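Side-chain contact in ferredoxin component of dioxygenase (Sphingobium yanoikuyae, PDB 2I7F), which binds a Rieske [2Fe-2S] cluster and probably passes electrons to the terminal oxygenase of biphenyl 2,3-dioxygenase: residues A30-D35 against F39-L44. Residues are numbered along the deposited sequence; the frame is centred on the assembly and turned at random.
Sequences AVYNVD and FVTDNL
Tyr32 and Thr41 meet across an antiparallel beta hairpin, strands 29-34 and 37-42, within the larger sheet of the Rieske fold. Backbone bonds run in both directions at two hydrogen-bonded pairs: Ala30 N gives to Thr41 O (2.8 Å) and Thr41 N to Ala30 O, while Tyr32 N gives to Phe39 O (2.9 Å) and Phe39 N to Tyr32 O. Between them, at the non-hydrogen-bonded pair, Val31 and Val40 lie side by side, CG2 to CG2 at 4.2 Å; Val40 turns its own backbone bonding to Tyr90 and Val31 to Val19. On the face shared by Ala30, Tyr32, Phe39 and Thr41, with CG beside the backbone N and anti to the carbonyl carbon (chi1 -42°), the tyrosine ring runs along strand 37-42 and carries its hydroxyl to Thr41. There Tyr32 OH donates to Thr41 OG1 at 2.7 Å, in the plane of the ring, and the threonine CG2 rests 3.6 Å from Tyr32 CE1. A phenylalanine here would probably leave Thr41 OG1 without its donor and the threonine hydroxyl less firmly fixed in rotation. Having accepted from Tyr32, Thr41 OG1 donates in turn to Asp42 O at 2.7 Å, coming from above that carbonyl's plane.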
ATOM      1  N   ALA A  30      -3.842   0.193  -0.220  1.00 16.99           N
ATOM      2  CA  ALA A  30      -2.934   1.190  -0.722  1.00 16.10           C
ATOM      3  C   ALA A  30      -2.147   0.503  -1.803  1.00 16.74           C
ATOM      4  O   ALA A  30      -1.614  -0.555  -1.593  1.00 15.52           O
ATOM      5  CB  ALA A  30      -2.029   1.686   0.346  1.00 16.60           C
ATOM      6  N   VAL A  31      -2.052   1.143  -2.961  1.00 17.18           N
ATOM      7  CA  VAL A  31      -1.259   0.636  -4.076  1.00 16.86           C
ATOM      8  C   VAL A  31      -0.089   1.590  -4.383  1.00 18.15           C
ATOM      9  O   VAL A  31      -0.273   2.803  -4.505  1.00 17.90           O
ATOM     10  CB  VAL A  31      -2.144   0.452  -5.325  1.00 18.18           C
ATOM     11  CG1 VAL A  31      -1.364  -0.251  -6.452  1.00 14.56           C
ATOM     12  CG2 VAL A  31      -3.389  -0.320  -4.964  1.00 16.47           C
ATOM     13  N   TYR A  32       1.117   1.014  -4.503  1.00 17.67           N
ATOM     14  CA  TYR A  32       2.342   1.748  -4.691  1.00 17.20           C
ATOM     15  C   TYR A  32       3.121   1.277  -5.903  1.00 17.71           C
ATOM     16  O   TYR A  32       3.078   0.105  -6.269  1.00 16.27           O
ATOM     17  CB  TYR A  32       3.273   1.603  -3.503  1.00 16.48           C
ATOM     18  CG  TYR A  32       2.662   1.682  -2.149  1.00 15.45           C
ATOM     19  CD1 TYR A  32       1.981   0.588  -1.625  1.00 14.38           C
ATOM     20  CD2 TYR A  32       2.822   2.798  -1.338  1.00 15.49           C
ATOM     21  CE1 TYR A  32       1.473   0.602  -0.387  1.00 17.01           C
ATOM     22  CE2 TYR A  32       2.278   2.807  -0.027  1.00 14.45           C
ATOM     23  CZ  TYR A  32       1.623   1.706   0.433  1.00 15.78           C
ATOM     24  OH  TYR A  32       1.056   1.655   1.714  1.00 18.02           O
ATOM     25  N   ASN A  33       3.888   2.213  -6.461  1.00 17.32           N
ATOM     26  CA  ASN A  33       4.870   1.949  -7.479  1.00 18.15           C
ATOM     27  C   ASN A  33       6.213   2.387  -6.878  1.00 18.94           C
ATOM     28  O   ASN A  33       6.400   3.572  -6.576  1.00 19.58           O
ATOM     29  CB  ASN A  33       4.505   2.732  -8.744  1.00 18.58           C
ATOM     30  CG  ASN A  33       5.630   2.811  -9.800  1.00 19.20           C
ATOM     31  OD1 ASN A  33       6.750   2.357  -9.605  1.00 20.98           O
ATOM     32  ND2 ASN A  33       5.308   3.440 -10.917  1.00 17.39           N
ATOM     33  N   VAL A  34       7.092   1.412  -6.648  1.00 18.97           N
ATOM     34  CA  VAL A  34       8.452   1.620  -6.194  1.00 19.53           C
ATOM     35  C   VAL A  34       9.388   1.307  -7.377  1.00 20.63           C
ATOM     36  O   VAL A  34       9.552   0.157  -7.790  1.00 20.38           O
ATOM     37  CB  VAL A  34       8.782   0.719  -4.939  1.00 20.47           C
ATOM     38  CG1 VAL A  34      10.283   0.814  -4.574  1.00 19.73           C
ATOM     39  CG2 VAL A  34       7.885   1.097  -3.734  1.00 16.77           C
ATOM     40  N   ASP A  35       9.979   2.347  -7.942  1.00 21.99           N
ATOM     41  CA  ASP A  35      10.915   2.212  -9.067  1.00 21.94           C
ATOM     42  C   ASP A  35      10.386   1.360 -10.227  1.00 21.84           C
ATOM     43  O   ASP A  35      11.134   0.608 -10.856  1.00 22.01           O
ATOM     44  CB  ASP A  35      12.250   1.652  -8.563  1.00 22.88           C
ATOM     45  CG  ASP A  35      13.389   1.874  -9.546  1.00 24.37           C
ATOM     46  OD1 ASP A  35      13.438   2.954 -10.194  1.00 29.16           O
ATOM     47  OD2 ASP A  35      14.250   0.959  -9.679  1.00 32.37           O
ATOM     48  N   PHE A  39       3.320  -2.735  -5.457  1.00 18.08           N
ATOM     49  CA  PHE A  39       3.138  -3.366  -4.164  1.00 18.36           C
ATOM     50  C   PHE A  39       1.789  -2.910  -3.655  1.00 18.23           C
ATOM     51  O   PHE A  39       1.301  -1.838  -4.050  1.00 19.69           O
ATOM     52  CB  PHE A  39       4.298  -2.980  -3.206  1.00 17.65           C
ATOM     53  CG  PHE A  39       5.657  -3.389  -3.729  1.00 17.04           C
ATOM     54  CD1 PHE A  39       6.371  -2.562  -4.609  1.00 15.13           C
ATOM     55  CD2 PHE A  39       6.171  -4.667  -3.454  1.00 17.75           C
ATOM     56  CE1 PHE A  39       7.574  -2.966  -5.127  1.00 16.08           C
ATOM     57  CE2 PHE A  39       7.372  -5.078  -3.977  1.00 17.59           C
ATOM     58  CZ  PHE A  39       8.090  -4.228  -4.817  1.00 15.74           C
ATOM     59  N   VAL A  40       1.169  -3.748  -2.824  1.00 19.10           N
ATOM     60  CA  VAL A  40      -0.147  -3.497  -2.240  1.00 18.25           C
ATOM     61  C   VAL A  40      -0.073  -3.822  -0.727  1.00 17.84           C
ATOM     62  O   VAL A  40       0.400  -4.911  -0.336  1.00 17.30           O
ATOM     63  CB  VAL A  40      -1.289  -4.313  -2.949  1.00 17.94           C
ATOM     64  CG1 VAL A  40      -2.688  -4.114  -2.255  1.00 14.52           C
ATOM     65  CG2 VAL A  40      -1.367  -3.922  -4.447  1.00 19.17           C
ATOM     66  N   THR A  41      -0.502  -2.849   0.078  1.00 17.34           N
ATOM     67  CA  THR A  41      -0.623  -2.972   1.531  1.00 17.61           C
ATOM     68  C   THR A  41      -2.023  -2.546   1.979  1.00 17.89           C
ATOM     69  O   THR A  41      -2.712  -1.862   1.251  1.00 18.22           O
ATOM     70  CB  THR A  41       0.450  -2.122   2.315  1.00 17.95           C
ATOM     71  OG1 THR A  41       0.086  -0.723   2.369  1.00 16.95           O
ATOM     72  CG2 THR A  41       1.848  -2.279   1.733  1.00 16.01           C
ATOM     73  N   ASP A  42      -2.452  -2.948   3.172  1.00 17.99           N
ATOM     74  CA  ASP A  42      -3.516  -2.211   3.848  1.00 17.82           C
ATOM     75  C   ASP A  42      -3.209  -0.697   3.902  1.00 17.71           C
ATOM     76  O   ASP A  42      -2.068  -0.279   3.971  1.00 19.17           O
ATOM     77  CB  ASP A  42      -3.758  -2.745   5.253  1.00 18.09           C
ATOM     78  CG  ASP A  42      -4.558  -4.037   5.260  1.00 18.73           C
ATOM     79  OD1 ASP A  42      -5.020  -4.468   4.182  1.00 19.92           O
ATOM     80  OD2 ASP A  42      -4.714  -4.631   6.347  1.00 19.16           O
ATOM     81  N   ASN A  43      -4.238   0.123   3.802  1.00 17.07           N
ATOM     82  CA  ASN A  43      -4.061   1.583   3.845  1.00 15.73           C
ATOM     83  C   ASN A  43      -4.115   2.161   5.284  1.00 16.28           C
ATOM     84  O   ASN A  43      -3.438   3.158   5.583  1.00 16.52           O
ATOM     85  CB  ASN A  43      -5.140   2.225   2.968  1.00 14.84           C
ATOM     86  CG  ASN A  43      -4.773   3.552   2.436  1.00 15.17           C
ATOM     87  OD1 ASN A  43      -5.608   4.236   1.791  1.00 20.54           O
ATOM     88  ND2 ASN A  43      -3.537   3.964   2.668  1.00 13.70           N
ATOM     89  N   LEU A  44      -4.927   1.565   6.162  1.00 15.97           N
ATOM     90  CA  LEU A  44      -5.035   2.049   7.527  1.00 15.25           C
ATOM     91  C   LEU A  44      -3.707   1.770   8.275  1.00 16.96           C
ATOM     92  O   LEU A  44      -3.314   0.617   8.458  1.00 17.13           O
ATOM     93  CB  LEU A  44      -6.236   1.401   8.293  1.00 15.59           C
ATOM     94  CG  LEU A  44      -6.663   2.086   9.612  1.00 15.12           C
ATOM     95  CD1 LEU A  44      -7.316   3.472   9.339  1.00 14.23           C
ATOM     96  CD2 LEU A  44      -7.584   1.203  10.456  1.00 12.98           C
TER